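Local atomic coordinates of chloromuconate cycloisomerase (Rhodococcus opacus, PDB entry 4M0X), a protein that belongs to the muconate lactonizing enzyme and mandelate racemase group of the enolase superfamily, pairing a capping domain with a manganese-binding barrel. Residues K22-T27 with G55-G60; E45-A50 with R115-R120. All coordinates share one frame; numbering follows the deposited sequence.

Contact 1: residues K22-T27 with G55-G60; sequences KFAATT and GPWWGG
Trp57 carries almost all of this contact, its indole reaching from loop 55-60 into the turn 22-27, where Phe23 N bonds to Thr26 O at 2.8 Å. Gly55 and Pro56 bring the chain up to it, and Pro56 packs on Tyr73 of the second subunit. At Trp57 itself, CG sits between the backbone N and the carbonyl carbon (chi1 77°), which swings the indole toward the turn. Near the root of the side chain, Trp57 CB lies 3.7 Å from Ala25 CB, and the same methyl also touches the indole along CG, CD2 and CE3. At the far end Trp57 CZ2 meets Phe23 CB at 3.6 Å. The two side chains cross at about a right angle, while their ring planes are inclined at 38°. On the pyrrole side, Thr26 OG1 is 3.8 Å from Trp57 CD1 but makes no hydrogen bond to the indole; NE1 instead donates to Pro53 O, which should limit the rotation of the ring. Trp58 follows, its CB centred over one indole face, whereas Ala25 N lies above the opposite face toward the rim. Trp58 also touches Asp247, a manganese ligand. Two capping-domain loops meeting over the metal-bearing end of the barrel are characteristic of the enolase superfamily; here their junction is the indole of Trp57.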
loop_
_atom_site.group_PDB
_atom_site.type_symbol
_atom_site.label_atom_id
_atom_site.label_comp_id
_atom_site.label_asym_id
_atom_site.label_seq_id
_atom_site.Cartn_x
_atom_site.Cartn_y
_atom_site.Cartn_z
ATOM N N LYS A 22 -22.225 -3.241 -36.562
ATOM C CA LYS A 22 -22.935 -3.250 -35.276
ATOM C C LYS A 22 -21.974 -3.256 -34.078
ATOM O O LYS A 22 -21.222 -4.218 -33.879
ATOM C CB LYS A 22 -23.927 -4.422 -35.199
ATOM N N PHE A 23 -22.000 -2.160 -33.313
ATOM C CA PHE A 23 -21.248 -2.013 -32.064
ATOM C C PHE A 23 -22.185 -2.320 -30.899
ATOM O O PHE A 23 -23.292 -2.818 -31.105
ATOM C CB PHE A 23 -20.726 -0.573 -31.908
ATOM C CG PHE A 23 -19.768 -0.137 -32.987
ATOM C CD1 PHE A 23 -18.401 -0.380 -32.869
ATOM C CD2 PHE A 23 -20.230 0.545 -34.116
ATOM C CE1 PHE A 23 -17.522 0.029 -33.865
ATOM C CE2 PHE A 23 -19.355 0.953 -35.113
ATOM C CZ PHE A 23 -18.000 0.694 -34.988
ATOM N N ALA A 24 -21.756 -1.996 -29.680
ATOM C CA ALA A 24 -22.592 -2.174 -28.484
ATOM C C ALA A 24 -23.896 -1.346 -28.461
ATOM O O ALA A 24 -24.956 -1.894 -28.146
ATOM C CB ALA A 24 -21.778 -1.939 -27.219
ATOM N N ALA A 25 -23.825 -0.055 -28.810
ATOM C CA ALA A 25 -24.994 0.851 -28.681
ATOM C C ALA A 25 -25.663 1.377 -29.978
ATOM O O ALA A 25 -26.651 2.121 -29.904
ATOM C CB ALA A 25 -24.679 1.998 -27.726
ATOM N N THR A 26 -25.107 1.004 -31.140
ATOM C CA THR A 26 -25.758 1.167 -32.470
ATOM C C THR A 26 -25.245 0.110 -33.478
ATOM O O THR A 26 -24.296 -0.626 -33.181
ATOM C CB THR A 26 -25.565 2.586 -33.103
ATOM O OG1 THR A 26 -24.194 3.000 -33.013
ATOM C CG2 THR A 26 -26.480 3.647 -32.464
ATOM N N THR A 27 -25.892 0.022 -34.646
ATOM C CA THR A 27 -25.258 -0.542 -35.857
ATOM C C THR A 27 -24.945 0.610 -36.843
ATOM O O THR A 27 -25.785 1.499 -37.039
ATOM C CB THR A 27 -26.133 -1.612 -36.542
ATOM N N GLY A 55 -21.704 7.742 -33.603
ATOM C CA GLY A 55 -22.493 8.681 -32.787
ATOM C C GLY A 55 -21.915 8.858 -31.388
ATOM O O GLY A 55 -20.832 8.343 -31.088
ATOM N N PRO A 56 -22.636 9.571 -30.511
ATOM C CA PRO A 56 -22.041 9.949 -29.243
ATOM C C PRO A 56 -22.054 8.870 -28.163
ATOM O O PRO A 56 -21.581 9.107 -27.058
ATOM C CB PRO A 56 -22.843 11.184 -28.834
ATOM C CG PRO A 56 -24.168 10.946 -29.434
ATOM C CD PRO A 56 -23.922 10.241 -30.738
ATOM N N TRP A 57 -22.540 7.682 -28.489
ATOM C CA TRP A 57 -22.570 6.584 -27.517
ATOM C C TRP A 57 -21.182 6.298 -26.914
ATOM O O TRP A 57 -21.075 6.036 -25.715
ATOM C CB TRP A 57 -23.181 5.318 -28.146
ATOM C CG TRP A 57 -22.221 4.579 -29.067
ATOM C CD1 TRP A 57 -22.036 4.796 -30.410
ATOM C CD2 TRP A 57 -21.279 3.550 -28.698
ATOM N NE1 TRP A 57 -21.060 3.954 -30.903
ATOM C CE2 TRP A 57 -20.575 3.182 -29.879
ATOM C CE3 TRP A 57 -20.956 2.909 -27.485
ATOM C CZ2 TRP A 57 -19.571 2.195 -29.885
ATOM C CZ3 TRP A 57 -19.967 1.920 -27.494
ATOM C CH2 TRP A 57 -19.283 1.579 -28.692
ATOM N N TRP A 58 -20.128 6.384 -27.730
ATOM C CA TRP A 58 -18.792 5.985 -27.306
ATOM C C TRP A 58 -18.098 7.076 -26.502
ATOM O O TRP A 58 -17.582 6.813 -25.421
ATOM C CB TRP A 58 -17.962 5.626 -28.532
ATOM C CG TRP A 58 -16.630 4.889 -28.292
ATOM C CD1 TRP A 58 -16.363 3.579 -28.568
ATOM C CD2 TRP A 58 -15.391 5.452 -27.801
ATOM N NE1 TRP A 58 -15.055 3.286 -28.268
ATOM C CE2 TRP A 58 -14.440 4.407 -27.780
ATOM C CE3 TRP A 58 -15.001 6.738 -27.361
ATOM C CZ2 TRP A 58 -13.120 4.600 -27.337
ATOM C CZ3 TRP A 58 -13.677 6.935 -26.907
ATOM C CH2 TRP A 58 -12.760 5.874 -26.903
ATOM N N GLY A 59 -18.075 8.293 -27.041
ATOM C CA GLY A 59 -17.249 9.373 -26.486
ATOM C C GLY A 59 -17.966 10.701 -26.264
ATOM O O GLY A 59 -17.349 11.665 -25.795
ATOM N N GLY A 60 -19.262 10.764 -26.587
ATOM C CA GLY A 60 -20.062 11.973 -26.339
ATOM C C GLY A 60 -19.954 13.061 -27.412
ATOM O O GLY A 60 -20.497 14.179 -27.263
#

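Contact 2: residues E45-A50 with R115-R120; sequences EGIGEA and RERRSR. Unlike the reference sequence in segment 115-120: Arg115 (reference Ala).
Gly46 and Arg117 mark the closest approach of two backbones that stay well apart, their CA atoms 7.7 Å from each other. The first belongs to strand 45-51, whose backbone is hydrogen-bonded to the antiparallel strand 27-40; the second lies in the last turn of helix 101-118. That helix ends in a Schellman motif, with Arg120 at positive phi as its C-prime residue. Across this gap the contact is made mainly by one long side chain.

That side chain is Arg117. Its CG is anti to the carbonyl carbon (chi1 -71°), and the chain then runs extended from CG to NE, carrying the guanidinium alongside the start of the strand. Arg117 NH1 comes within 3.6 Å of Glu45 O, which sits at the edge of the guanidinium and near its plane, yet no hydrogen bond forms. Arg117 CD lies 3.8 Å from Glu45 O, so the approach involves the aliphatic stem as well as the charged group. Farther along the strand, Ile47 CG1 is 4.3 Å from Arg117 NH1, a loose apolar flank to the guanidinium. Glu45 has its CB pointing away from the helix, and its OE1 forms a salt bridge with Arg37.

The polar link between strand and helix is indirect. Asp113, one turn before Arg117, offers OD2 both to Arg117 NH1 in a salt bridge and to Ile47 N in a hydrogen bond. A single carboxylate oxygen thus ties the arginine to the strand backbone, and the positive charge nearby probably stabilises Asp113 in its ionised form. Direct contact adds packing and probably a weak electrostatic attraction to Glu45 O, while the hydrogen bond and salt bridge go through this shared acid.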
loop_
_atom_site.group_PDB
_atom_site.type_symbol
_atom_site.label_atom_id
_atom_site.label_comp_id
_atom_site.label_asym_id
_atom_site.label_seq_id
_atom_site.Cartn_x
_atom_site.Cartn_y
_atom_site.Cartn_z
ATOM N N GLU A 45 -3.031 23.977 -48.296
ATOM C CA GLU A 45 -4.197 23.398 -47.680
ATOM C C GLU A 45 -3.849 22.148 -46.881
ATOM O O GLU A 45 -3.043 21.318 -47.318
ATOM C CB GLU A 45 -5.231 23.075 -48.752
ATOM C CG GLU A 45 -6.649 23.038 -48.228
ATOM C CD GLU A 45 -7.617 23.893 -49.039
ATOM O OE1 GLU A 45 -8.802 23.495 -49.099
ATOM O OE2 GLU A 45 -7.226 24.958 -49.598
ATOM N N GLY A 46 -4.450 22.026 -45.702
ATOM C CA GLY A 46 -4.449 20.757 -44.981
ATOM C C GLY A 46 -5.852 20.227 -44.732
ATOM O O GLY A 46 -6.803 20.977 -44.592
ATOM N N ILE A 47 -5.976 18.916 -44.655
ATOM C CA ILE A 47 -7.250 18.276 -44.320
ATOM C C ILE A 47 -7.150 17.445 -43.031
ATOM O O ILE A 47 -6.127 16.832 -42.744
ATOM C CB ILE A 47 -7.779 17.424 -45.503
ATOM C CG1 ILE A 47 -6.756 16.375 -45.934
ATOM C CG2 ILE A 47 -8.096 18.313 -46.694
ATOM C CD1 ILE A 47 -7.308 15.352 -46.918
ATOM N N GLY A 48 -8.207 17.473 -42.235
ATOM C CA GLY A 48 -8.338 16.610 -41.073
ATOM C C GLY A 48 -9.719 15.967 -41.098
ATOM O O GLY A 48 -10.624 16.406 -41.833
ATOM N N GLU A 49 -9.892 14.927 -40.293
ATOM C CA GLU A 49 -11.171 14.279 -40.182
ATOM C C GLU A 49 -11.575 14.233 -38.707
ATOM O O GLU A 49 -10.749 13.968 -37.839
ATOM C CB GLU A 49 -11.048 12.897 -40.827
ATOM C CG GLU A 49 -11.942 11.791 -40.302
ATOM C CD GLU A 49 -11.812 10.495 -41.109
ATOM O OE1 GLU A 49 -10.918 10.368 -41.942
ATOM O OE2 GLU A 49 -12.616 9.579 -40.920
ATOM N N ALA A 50 -12.828 14.555 -38.408
ATOM C CA ALA A 50 -13.417 14.141 -37.125
ATOM C C ALA A 50 -14.292 12.888 -37.330
ATOM O O ALA A 50 -15.188 12.858 -38.179
ATOM C CB ALA A 50 -14.226 15.256 -36.496
ATOM N N ARG A 115 1.418 21.104 -42.600
ATOM C CA ARG A 115 2.829 21.247 -42.349
ATOM C C ARG A 115 3.601 20.383 -43.329
ATOM O O ARG A 115 4.387 20.891 -44.134
ATOM C CB ARG A 115 3.145 20.868 -40.913
ATOM C CG ARG A 115 4.318 21.637 -40.352
ATOM C CD ARG A 115 3.934 23.069 -40.038
ATOM N NE ARG A 115 5.146 23.859 -39.922
ATOM C CZ ARG A 115 5.843 24.334 -40.954
ATOM N NH1 ARG A 115 5.435 24.136 -42.200
ATOM N NH2 ARG A 115 6.961 25.002 -40.736
ATOM N N GLU A 116 3.331 19.081 -43.275
ATOM C CA GLU A 116 3.893 18.103 -44.200
ATOM C C GLU A 116 3.849 18.541 -45.658
ATOM O O GLU A 116 4.776 18.312 -46.409
ATOM N N ARG A 117 2.782 19.194 -46.062
ATOM C CA ARG A 117 2.716 19.668 -47.442
ATOM C C ARG A 117 3.425 20.964 -47.765
ATOM O O ARG A 117 3.905 21.128 -48.874
ATOM C CB ARG A 117 1.286 19.778 -47.853
ATOM C CG ARG A 117 0.750 18.406 -47.996
ATOM C CD ARG A 117 -0.713 18.490 -48.166
ATOM N NE ARG A 117 -1.236 17.152 -48.160
ATOM C CZ ARG A 117 -2.530 16.882 -48.171
ATOM N NH1 ARG A 117 -3.408 17.878 -48.174
ATOM N NH2 ARG A 117 -2.948 15.627 -48.173
ATOM N N ARG A 118 3.458 21.902 -46.823
ATOM C CA ARG A 118 4.289 23.066 -47.024
ATOM C C ARG A 118 5.743 22.576 -47.171
ATOM O O ARG A 118 6.399 22.921 -48.147
ATOM C CB ARG A 118 4.090 24.096 -45.913
ATOM C CG ARG A 118 2.643 24.561 -45.804
ATOM C CD ARG A 118 2.392 25.375 -44.535
ATOM N NE ARG A 118 1.651 24.617 -43.513
ATOM C CZ ARG A 118 1.883 24.659 -42.194
ATOM N NH1 ARG A 118 2.865 25.421 -41.724
ATOM N NH2 ARG A 118 1.142 23.935 -41.337
ATOM N N SER A 119 6.209 21.722 -46.253
ATOM C CA SER A 119 7.570 21.190 -46.300
ATOM C C SER A 119 7.761 20.124 -47.392
ATOM O O SER A 119 8.874 19.721 -47.664
ATOM C CB SER A 119 7.967 20.615 -44.936
ATOM O OG SER A 119 8.221 21.627 -43.969
ATOM N N ARG A 120 6.683 19.665 -48.025
ATOM C CA ARG A 120 6.791 18.650 -49.087
ATOM C C ARG A 120 7.322 17.300 -48.583
ATOM O O ARG A 120 8.056 16.638 -49.294
#

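Overall arrangement
The segments of contacts 1 and 2 alternate along the chain, all within the N-terminal capping domain: strand 45-51 runs from contact 2 toward loop 55-60 of contact 1. Their centres lie 29 Å apart, and their nearest atoms, about 9 Å apart, do not touch. Contact 1 is the one near the metal, with the side chain of Trp57 about 7 Å from the manganese ion held by Asp196, Glu222 and Asp247. Contact 2 joins strand to helix inside the capping domain. On its strand, Glu49 OE1 is hydrogen-bonded to Ser303 and Met306, so that strand also meets the barrel domain. In both, one large side chain, Trp57 or Arg117, makes most of the contact.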